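Local coordinates for enoyl-CoA hydratase (Geobacillus kaustophilus, PDB 2PPY), which probably catalyses the reversible hydration of enoyl-CoA thioesters in fatty acid beta-oxidation, as a member of the enoyl-CoA hydratase/isomerase family, at residues A[21-26]-A[196-201]; A[212-217]-A[238-243]. All coordinates share one frame; numbering follows the deposited sequence.

Interaction 1 (A[21-26]-A[196-201]); sequences EIHLHI and RTREYA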
loop_
_atom_site.group_PDB
_atom_site.type_symbol
_atom_site.label_atom_id
_atom_site.label_comp_id
_atom_site.label_asym_id
_atom_site.label_seq_id
_atom_site.Cartn_x
_atom_site.Cartn_y
_atom_site.Cartn_z
ATOM N N GLU A 21 -6.495 12.616 32.512
ATOM C CA GLU A 21 -5.703 13.760 32.103
ATOM C C GLU A 21 -4.260 13.474 32.452
ATOM O O GLU A 21 -3.938 13.168 33.598
ATOM C CB GLU A 21 -6.148 15.038 32.817
ATOM C CG GLU A 21 -7.621 15.358 32.704
ATOM C CD GLU A 21 -7.932 16.786 33.124
ATOM O OE1 GLU A 21 -7.192 17.334 33.966
ATOM O OE2 GLU A 21 -8.921 17.359 32.619
ATOM N N ILE A 22 -3.393 13.557 31.453
ATOM C CA ILE A 22 -1.978 13.328 31.669
ATOM C C ILE A 22 -1.332 14.706 31.707
ATOM O O ILE A 22 -1.185 15.361 30.671
ATOM C CB ILE A 22 -1.360 12.498 30.525
ATOM C CG1 ILE A 22 -2.128 11.182 30.356
ATOM C CG2 ILE A 22 0.104 12.218 30.830
ATOM C CD1 ILE A 22 -1.626 10.302 29.210
ATOM N N HIS A 23 -0.979 15.157 32.907
ATOM C CA HIS A 23 -0.352 16.461 33.060
ATOM C C HIS A 23 1.155 16.329 32.992
ATOM O O HIS A 23 1.745 15.499 33.679
ATOM C CB HIS A 23 -0.757 17.101 34.388
ATOM C CG HIS A 23 -2.178 17.564 34.426
ATOM N ND1 HIS A 23 -2.526 18.896 34.514
ATOM C CD2 HIS A 23 -3.343 16.874 34.381
ATOM C CE1 HIS A 23 -3.843 19.005 34.524
ATOM N NE2 HIS A 23 -4.362 17.793 34.445
ATOM N N LEU A 24 1.774 17.152 32.154
ATOM C CA LEU A 24 3.215 17.130 31.993
ATOM C C LEU A 24 3.870 18.220 32.847
ATOM O O LEU A 24 3.496 19.388 32.768
ATOM C CB LEU A 24 3.574 17.348 30.520
ATOM C CG LEU A 24 2.854 16.460 29.494
ATOM C CD1 LEU A 24 3.319 16.824 28.088
ATOM C CD2 LEU A 24 3.135 14.997 29.779
ATOM N N HIS A 25 4.834 17.825 33.669
ATOM C CA HIS A 25 5.564 18.757 34.522
ATOM C C HIS A 25 7.009 18.280 34.627
ATOM O O HIS A 25 7.431 17.764 35.654
ATOM C CB HIS A 25 4.927 18.849 35.923
ATOM C CG HIS A 25 4.659 17.519 36.561
ATOM N ND1 HIS A 25 3.385 17.016 36.714
ATOM C CD2 HIS A 25 5.495 16.598 37.097
ATOM C CE1 HIS A 25 3.448 15.841 37.318
ATOM N NE2 HIS A 25 4.717 15.565 37.560
ATOM N N ILE A 26 7.768 18.468 33.554
ATOM C CA ILE A 26 9.150 18.025 33.501
ATOM C C ILE A 26 10.155 19.109 33.875
ATOM O O ILE A 26 11.090 18.874 34.641
ATOM C CB ILE A 26 9.498 17.521 32.095
ATOM C CG1 ILE A 26 8.423 16.547 31.614
ATOM C CG2 ILE A 26 10.858 16.846 32.102
ATOM C CD1 ILE A 26 8.441 16.316 30.113
ATOM N N ARG A 196 -12.949 24.419 27.681
ATOM C CA ARG A 196 -13.611 23.933 26.478
ATOM C C ARG A 196 -13.107 22.562 26.020
ATOM O O ARG A 196 -13.864 21.785 25.444
ATOM C CB ARG A 196 -13.486 24.978 25.368
ATOM C CG ARG A 196 -14.082 26.328 25.779
ATOM C CD ARG A 196 -14.201 27.291 24.618
ATOM N NE ARG A 196 -15.037 26.742 23.557
ATOM C CZ ARG A 196 -15.320 27.380 22.428
ATOM N NH1 ARG A 196 -14.836 28.598 22.215
ATOM N NH2 ARG A 196 -16.075 26.797 21.506
ATOM N N THR A 197 -11.837 22.261 26.280
ATOM C CA THR A 197 -11.292 20.956 25.914
ATOM C C THR A 197 -11.988 19.902 26.775
ATOM O O THR A 197 -12.441 18.872 26.268
ATOM C CB THR A 197 -9.767 20.873 26.167
ATOM O OG1 THR A 197 -9.088 21.793 25.305
ATOM C CG2 THR A 197 -9.252 19.459 25.894
ATOM N N ARG A 198 -12.072 20.168 28.080
ATOM C CA ARG A 198 -12.722 19.249 29.015
ATOM C C ARG A 198 -14.200 19.088 28.686
ATOM O O ARG A 198 -14.766 18.006 28.845
ATOM C CB ARG A 198 -12.569 19.751 30.455
ATOM C CG ARG A 198 -11.222 19.421 31.074
ATOM C CD ARG A 198 -10.923 20.273 32.292
ATOM N NE ARG A 198 -9.644 19.905 32.889
ATOM C CZ ARG A 198 -8.901 20.718 33.634
ATOM N NH1 ARG A 198 -9.309 21.957 33.877
ATOM N NH2 ARG A 198 -7.746 20.293 34.132
ATOM N N GLU A 199 -14.819 20.172 28.229
ATOM C CA GLU A 199 -16.231 20.148 27.865
ATOM C C GLU A 199 -16.437 19.212 26.677
ATOM O O GLU A 199 -17.419 18.472 26.623
ATOM C CB GLU A 199 -16.701 21.560 27.513
ATOM C CG GLU A 199 -18.157 21.657 27.103
ATOM C CD GLU A 199 -18.593 23.092 26.872
ATOM O OE1 GLU A 199 -18.509 23.896 27.825
ATOM O OE2 GLU A 199 -19.016 23.417 25.739
ATOM N N TYR A 200 -15.501 19.245 25.732
ATOM C CA TYR A 200 -15.566 18.394 24.547
ATOM C C TYR A 200 -15.408 16.943 24.971
ATOM O O TYR A 200 -16.170 16.076 24.543
ATOM C CB TYR A 200 -14.458 18.789 23.566
ATOM C CG TYR A 200 -14.443 18.028 22.254
ATOM C CD1 TYR A 200 -13.919 16.737 22.175
ATOM C CD2 TYR A 200 -14.908 18.622 21.079
ATOM C CE1 TYR A 200 -13.850 16.054 20.952
ATOM C CE2 TYR A 200 -14.846 17.949 19.852
ATOM C CZ TYR A 200 -14.312 16.666 19.797
ATOM O OH TYR A 200 -14.217 16.007 18.589
ATOM N N ALA A 201 -14.422 16.685 25.825
ATOM C CA ALA A 201 -14.172 15.334 26.314
ATOM C C ALA A 201 -15.376 14.829 27.106
ATOM O O ALA A 201 -15.757 13.664 26.991
ATOM C CB ALA A 201 -12.919 15.311 27.182
#
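Glu21 and Arg198 meet in a bidentate salt bridge, strand side chain against helix side chain. Arg198 uses the side of its guanidinium that carries NE and NH2, one nitrogen to each carboxylate oxygen: NE reaches Glu21 OE2 at 2.7 Å, nearly straight at 171°, and NH2 reaches Glu21 OE1 at 3.0 Å. Both oxygens take these protons on their syn lone pairs, and the two flat groups lie only 8° from coplanar, so the pairing fixes the rotation of each. Arg198 runs out extended from CG to NE, which carries the charge well clear of its helix and up to the strand; the backbones stay apart, with Glu21 CA 9.4 Å from Arg198 CA.

Glu21 OE1 is gripped a second time. His23 NE2, two residues along the same strand, donates to it across 2.9 Å, arriving on the anti side and 30° out of the carboxylate plane. The guanidinium comes up only loosely to the edge of the imidazole, Arg198 NH2 lying 4.1 Å from His23 CE1, near the ring plane.

In the crotonase-type fold of this family, strand 19-24 belongs to the main sheet, hydrogen-bonded on one flank to strand 11-16 and on the other to strand 55-60, and helix 193-205 packs against that sheet. Met59 of strand 55-60 touches Glu21, His23 and Arg198 alike. Further out, His23 ND1 is hydrogen-bonded to Asp61 OD1, which ties the ring at both nitrogens, while Phe14 meets the imidazole edge-to-face.

Interaction 2 (A[212-217]-A[238-243]); sequences VSNIKL and QNLLFR
Leu240 and Leu241 present their side chains to Asn214, the residue through which helix 209-222 meets helix 227-242 here. Just ahead of them, Gln238 has the CA nearest to that of Asn214, 7.7 Å away, but its side chain leaves in the other direction and its NE2 bonds to Leu145 O of a second subunit.

Leu240 comes next and makes the lighter contact: its CB sits 3.8 Å from Asn214 ND2, the two side chains crossing at about a right angle. Leu241 does more. It and Asn214 come from opposite directions, and Leu241 CD1 settles over one face of the amide near ND2, 3.2 Å from Asn214 ND2, a tight approach for a methyl group and an amide nitrogen. Both methyls come up to the asparagine stem from the same side, Leu241 CD1 3.9 Å and Leu241 CD2 4.0 Å from Asn214 CB. Leu241 has unusual torsions (chi1 -98°, chi2 30°), away from the staggered positions, which suggests a strained fit or a side chain that is less surely placed.

No hydrogen bond joins the two segments, yet the amide does not lie idle among the leucines. With chi1 at -84°, Asn214 CG stands anti to its carbonyl carbon and the amide projects toward the second helix, where ND2 donates to Leu237 O, one residue before Gln238. A buried polar group thereby ties the helices together amid aliphatic contacts.

Both leucines also touch Tyr210, earlier on helix 209-222. Beyond the pair, Leu241 packs on Gly143 of the second subunit and Leu240 on Glu236 of a third, while on helix 209-222 Lys216 forms a salt bridge with Asp124, just before strand 125-129.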
loop_
_atom_site.group_PDB
_atom_site.type_symbol
_atom_site.label_atom_id
_atom_site.label_comp_id
_atom_site.label_asym_id
_atom_site.label_seq_id
_atom_site.Cartn_x
_atom_site.Cartn_y
_atom_site.Cartn_z
ATOM N N VAL A 212 -17.757 5.630 19.828
ATOM C CA VAL A 212 -16.717 6.643 19.713
ATOM C C VAL A 212 -15.365 5.965 19.553
ATOM O O VAL A 212 -14.577 6.315 18.674
ATOM C CB VAL A 212 -16.668 7.540 20.968
ATOM C CG1 VAL A 212 -15.372 8.339 20.989
ATOM C CG2 VAL A 212 -17.867 8.489 20.975
ATOM N N SER A 213 -15.112 4.985 20.411
ATOM C CA SER A 213 -13.855 4.256 20.400
ATOM C C SER A 213 -13.609 3.505 19.088
ATOM O O SER A 213 -12.541 3.633 18.484
ATOM C CB SER A 213 -13.816 3.288 21.583
ATOM O OG SER A 213 -12.576 2.609 21.627
ATOM N N ASN A 214 -14.593 2.728 18.646
ATOM C CA ASN A 214 -14.448 1.979 17.406
ATOM C C ASN A 214 -14.308 2.914 16.201
ATOM O O ASN A 214 -13.652 2.569 15.223
ATOM C CB ASN A 214 -15.632 1.016 17.228
ATOM C CG ASN A 214 -15.431 -0.294 17.971
ATOM O OD1 ASN A 214 -14.606 -0.383 18.882
ATOM N ND2 ASN A 214 -16.189 -1.321 17.589
ATOM N N ILE A 215 -14.912 4.097 16.272
ATOM C CA ILE A 215 -14.804 5.068 15.179
ATOM C C ILE A 215 -13.356 5.553 15.075
ATOM O O ILE A 215 -12.790 5.639 13.979
ATOM C CB ILE A 215 -15.708 6.304 15.417
ATOM C CG1 ILE A 215 -17.174 5.936 15.188
ATOM C CG2 ILE A 215 -15.295 7.442 14.489
ATOM C CD1 ILE A 215 -18.145 7.047 15.560
ATOM N N LYS A 216 -12.769 5.875 16.227
ATOM C CA LYS A 216 -11.394 6.346 16.299
ATOM C C LYS A 216 -10.442 5.288 15.754
ATOM O O LYS A 216 -9.492 5.609 15.054
ATOM C CB LYS A 216 -11.037 6.719 17.750
ATOM C CG LYS A 216 -9.546 6.935 18.034
ATOM C CD LYS A 216 -8.853 5.611 18.363
ATOM C CE LYS A 216 -7.342 5.756 18.456
ATOM N NZ LYS A 216 -6.901 6.616 19.589
ATOM N N LEU A 217 -10.699 4.023 16.075
ATOM C CA LEU A 217 -9.862 2.938 15.580
ATOM C C LEU A 217 -10.034 2.783 14.068
ATOM O O LEU A 217 -9.066 2.591 13.331
ATOM C CB LEU A 217 -10.236 1.616 16.261
ATOM C CG LEU A 217 -9.910 1.464 17.749
ATOM C CD1 LEU A 217 -10.463 0.142 18.252
ATOM C CD2 LEU A 217 -8.399 1.536 17.956
ATOM N N GLN A 238 -17.992 -2.218 12.974
ATOM C CA GLN A 238 -19.431 -1.973 13.000
ATOM C C GLN A 238 -20.144 -3.233 13.492
ATOM O O GLN A 238 -21.151 -3.152 14.194
ATOM C CB GLN A 238 -19.941 -1.612 11.605
ATOM C CG GLN A 238 -21.450 -1.354 11.529
ATOM C CD GLN A 238 -21.841 0.031 12.013
ATOM O OE1 GLN A 238 -21.577 0.400 13.156
ATOM N NE2 GLN A 238 -22.477 0.804 11.138
ATOM N N ASN A 239 -19.623 -4.397 13.115
ATOM C CA ASN A 239 -20.217 -5.654 13.549
ATOM C C ASN A 239 -20.204 -5.688 15.075
ATOM O O ASN A 239 -21.200 -6.031 15.705
ATOM C CB ASN A 239 -19.432 -6.844 12.990
ATOM C CG ASN A 239 -19.837 -7.200 11.569
ATOM O OD1 ASN A 239 -19.102 -7.885 10.857
ATOM N ND2 ASN A 239 -21.014 -6.748 11.155
ATOM N N LEU A 240 -19.072 -5.320 15.665
ATOM C CA LEU A 240 -18.948 -5.300 17.117
ATOM C C LEU A 240 -19.975 -4.348 17.726
ATOM O O LEU A 240 -20.538 -4.626 18.784
ATOM C CB LEU A 240 -17.532 -4.877 17.518
ATOM C CG LEU A 240 -16.487 -5.978 17.342
ATOM C CD1 LEU A 240 -15.096 -5.389 17.241
ATOM C CD2 LEU A 240 -16.589 -6.934 18.519
ATOM N N LEU A 241 -20.219 -3.230 17.048
ATOM C CA LEU A 241 -21.181 -2.242 17.526
ATOM C C LEU A 241 -22.622 -2.733 17.402
ATOM O O LEU A 241 -23.455 -2.421 18.250
ATOM C CB LEU A 241 -21.005 -0.923 16.766
ATOM C CG LEU A 241 -20.180 0.192 17.428
ATOM C CD1 LEU A 241 -19.106 -0.375 18.346
ATOM C CD2 LEU A 241 -19.573 1.059 16.345
ATOM N N PHE A 242 -22.917 -3.498 16.353
ATOM C CA PHE A 242 -24.268 -4.021 16.169
ATOM C C PHE A 242 -24.569 -5.039 17.251
ATOM O O PHE A 242 -25.730 -5.280 17.574
ATOM C CB PHE A 242 -24.442 -4.699 14.803
ATOM C CG PHE A 242 -24.674 -3.744 13.666
ATOM C CD1 PHE A 242 -25.437 -2.594 13.845
ATOM C CD2 PHE A 242 -24.162 -4.014 12.404
ATOM C CE1 PHE A 242 -25.682 -1.727 12.784
ATOM C CE2 PHE A 242 -24.402 -3.154 11.337
ATOM C CZ PHE A 242 -25.166 -2.010 11.529
ATOM N N ARG A 243 -23.520 -5.641 17.803
ATOM C CA ARG A 243 -23.687 -6.639 18.851
ATOM C C ARG A 243 -23.592 -6.073 20.266
ATOM O O ARG A 243 -23.702 -6.820 21.236
ATOM C CB ARG A 243 -22.654 -7.764 18.701
ATOM C CG ARG A 243 -22.942 -8.776 17.597
ATOM C CD ARG A 243 -22.547 -8.255 16.227
ATOM N NE ARG A 243 -22.778 -9.230 15.163
ATOM C CZ ARG A 243 -22.306 -10.470 15.171
ATOM N NH1 ARG A 243 -21.573 -10.898 16.189
ATOM N NH2 ARG A 243 -22.574 -11.286 14.162
#

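From the N terminus, strand 19-24 supplies the first half of interaction 1, and the chain then passes through most of the main sheet and its helices before helix 193-205 returns to close that long loop of 169 intervening residues. Interaction 2 opens only afterwards, on the very next helix, 209-222, and closes over just 20 residues with helix 227-242. The two are therefore in series, neither nesting nor crossing. Their centres lie 25 Å apart, with nearest atoms about 8 Å from each other. Interaction 1 ties a late helix to the sheet; interaction 2 pairs consecutive helices of the C-terminal part, where other subunits pack.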